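Local coordinates for protein mercuric reductase (Metallosphaera sedula, PDB 4YWO) that probably reduces mercuric ion to elemental mercury at the expense of NADPH, working as an FAD-containing homodimer, at residues L373-V378 with G389-V394. Numbering follows the deposited sequence.
Sequences LPMSSV and GFVKMV
Leu373 and Val391 face each other as an antiparallel hydrogen-bonded pair where strand 368-374, outermost in this chain's five-stranded sheet of the C-terminal dimerisation domain, meets its neighbour, strand 390-396. The pair is closed by two backbone hydrogen bonds, Leu373 N to Val391 O and Val391 N to Leu373 O, both 2.8 Å. Leu373 O is used again by Phe390 CA, whose CA-H...O contact of 3.2 Å is strongly bent at the hydrogen. Pro374 and Phe390 form the following, non-hydrogen-bonded pair; there strand 368-374 ends and the chain tightens into the 3-10 segment 375-377, illustrating how a pairing can carry on past the last residue of a strand. Met375 N still finds Gly389 O at 2.9 Å. The bond is straight at the hydrogen, 174°, yet the donor stands well above the carbonyl plane, 56° out of it. A water takes the same Gly389 O as acceptor and receives the N-H of Ser376, bridging the 3-10 segment to the residue that leads into strand 390-396. On the same face as Leu373 and Val391, helix 442-449 adds cover, with Leu446 on Leu373 and Ser443 on Val391; Phe390 turns its ring to the other face, against helix 215-227.

The side chain of Met375 shows how the turn is packed against the second strand. Met375 CB sits against the peptide carbonyl of Gly389, 3.3 Å from Gly389 O. CG lies anti to the backbone N (chi1 -166°), and bends at chi2 and chi3 then fold the chain back through SD toward Val391. The methionine's tip completes the contact: the methyl Met375 CE meets the branch Val391 CG2 at 3.8 Å.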
loop_
_atom_site.group_PDB
_atom_site.type_symbol
_atom_site.label_atom_id
_atom_site.label_comp_id
_atom_site.label_asym_id
_atom_site.label_seq_id
_atom_site.Cartn_x
_atom_site.Cartn_y
_atom_site.Cartn_z
ATOM N N LEU A 373 4.201 3.162 -17.060
ATOM C CA LEU A 373 2.777 2.858 -17.099
ATOM C C LEU A 373 2.001 4.097 -16.570
ATOM O O LEU A 373 2.250 4.571 -15.429
ATOM C CB LEU A 373 2.467 1.727 -16.132
ATOM C CG LEU A 373 1.017 1.235 -16.075
ATOM C CD1 LEU A 373 0.720 0.286 -17.187
ATOM C CD2 LEU A 373 0.740 0.576 -14.700
ATOM N N PRO A 374 1.034 4.671 -17.307
ATOM C CA PRO A 374 0.208 5.730 -16.737
ATOM C C PRO A 374 -0.722 5.242 -15.658
ATOM O O PRO A 374 -1.350 4.172 -15.844
ATOM C CB PRO A 374 -0.663 6.199 -17.912
ATOM C CG PRO A 374 -0.487 5.214 -18.949
ATOM C CD PRO A 374 0.633 4.301 -18.699
ATOM N N MET A 375 -0.922 6.035 -14.600
ATOM C CA MET A 375 -1.859 5.640 -13.610
ATOM C C MET A 375 -3.315 5.596 -14.102
ATOM O O MET A 375 -4.122 4.853 -13.596
ATOM C CB MET A 375 -1.699 6.673 -12.484
ATOM C CG MET A 375 -2.276 6.392 -11.198
ATOM S SD MET A 375 -1.888 4.806 -10.387
ATOM C CE MET A 375 -0.234 4.754 -9.983
ATOM N N SER A 376 -3.614 6.303 -15.164
ATOM C CA SER A 376 -4.925 6.333 -15.745
ATOM C C SER A 376 -5.291 4.952 -16.270
ATOM O O SER A 376 -6.512 4.741 -16.362
ATOM C CB SER A 376 -4.926 7.421 -16.871
ATOM O OG SER A 376 -4.099 7.040 -17.891
ATOM N N SER A 377 -4.323 4.042 -16.526
ATOM C CA SER A 377 -4.473 2.627 -16.982
ATOM C C SER A 377 -4.726 1.652 -15.801
ATOM O O SER A 377 -4.941 0.449 -16.074
ATOM C CB SER A 377 -3.228 2.090 -17.627
ATOM O OG SER A 377 -3.099 2.763 -18.932
ATOM N N VAL A 378 -4.672 2.114 -14.565
ATOM C CA VAL A 378 -4.792 1.213 -13.418
ATOM C C VAL A 378 -6.223 1.196 -12.945
ATOM O O VAL A 378 -6.774 2.275 -12.595
ATOM C CB VAL A 378 -3.790 1.704 -12.322
ATOM C CG1 VAL A 378 -3.870 0.863 -11.066
ATOM C CG2 VAL A 378 -2.365 1.612 -12.863
ATOM N N GLY A 389 -0.780 10.431 -12.539
ATOM C CA GLY A 389 0.427 9.749 -12.111
ATOM C C GLY A 389 0.928 8.710 -13.032
ATOM O O GLY A 389 0.470 8.557 -14.164
ATOM N N PHE A 390 1.873 7.950 -12.538
ATOM C CA PHE A 390 2.558 6.947 -13.281
ATOM C C PHE A 390 3.327 5.989 -12.423
ATOM O O PHE A 390 3.575 6.251 -11.238
ATOM C CB PHE A 390 3.557 7.579 -14.316
ATOM C CG PHE A 390 4.737 8.240 -13.662
ATOM C CD1 PHE A 390 5.873 7.509 -13.301
ATOM C CD2 PHE A 390 4.640 9.528 -13.153
ATOM C CE1 PHE A 390 6.912 8.114 -12.576
ATOM C CE2 PHE A 390 5.666 10.132 -12.459
ATOM C CZ PHE A 390 6.792 9.433 -12.133
ATOM N N VAL A 391 3.747 4.893 -13.028
ATOM C CA VAL A 391 4.715 3.965 -12.386
ATOM C C VAL A 391 5.828 3.724 -13.414
ATOM O O VAL A 391 5.556 3.354 -14.575
ATOM C CB VAL A 391 4.089 2.642 -11.890
ATOM C CG1 VAL A 391 5.126 1.832 -11.207
ATOM C CG2 VAL A 391 3.018 2.976 -10.942
ATOM N N LYS A 392 7.075 3.955 -12.997
ATOM C CA LYS A 392 8.247 3.731 -13.882
ATOM C C LYS A 392 9.125 2.674 -13.255
ATOM O O LYS A 392 9.420 2.716 -12.049
ATOM C CB LYS A 392 9.043 4.990 -14.014
ATOM C CG LYS A 392 10.205 4.939 -14.985
ATOM C CD LYS A 392 10.724 6.388 -15.189
ATOM C CE LYS A 392 11.690 6.437 -16.311
ATOM N NZ LYS A 392 12.154 7.853 -16.537
ATOM N N MET A 393 9.548 1.727 -14.056
ATOM C CA MET A 393 10.375 0.595 -13.619
ATOM C C MET A 393 11.632 0.528 -14.444
ATOM O O MET A 393 11.545 0.736 -15.677
ATOM C CB MET A 393 9.575 -0.704 -13.648
ATOM C CG MET A 393 10.299 -1.995 -13.154
ATOM S SD MET A 393 9.240 -3.416 -13.102
ATOM C CE MET A 393 8.369 -3.081 -11.582
ATOM N N VAL A 394 12.758 0.340 -13.801
ATOM C CA VAL A 394 14.049 0.301 -14.456
ATOM C C VAL A 394 14.744 -1.009 -14.171
ATOM O O VAL A 394 14.773 -1.453 -13.017
ATOM C CB VAL A 394 14.947 1.426 -13.963
ATOM C CG1 VAL A 394 16.297 1.429 -14.656
ATOM C CG2 VAL A 394 14.306 2.815 -13.999
HETATM O O HOH W 1 -2.070 8.936 -15.595
#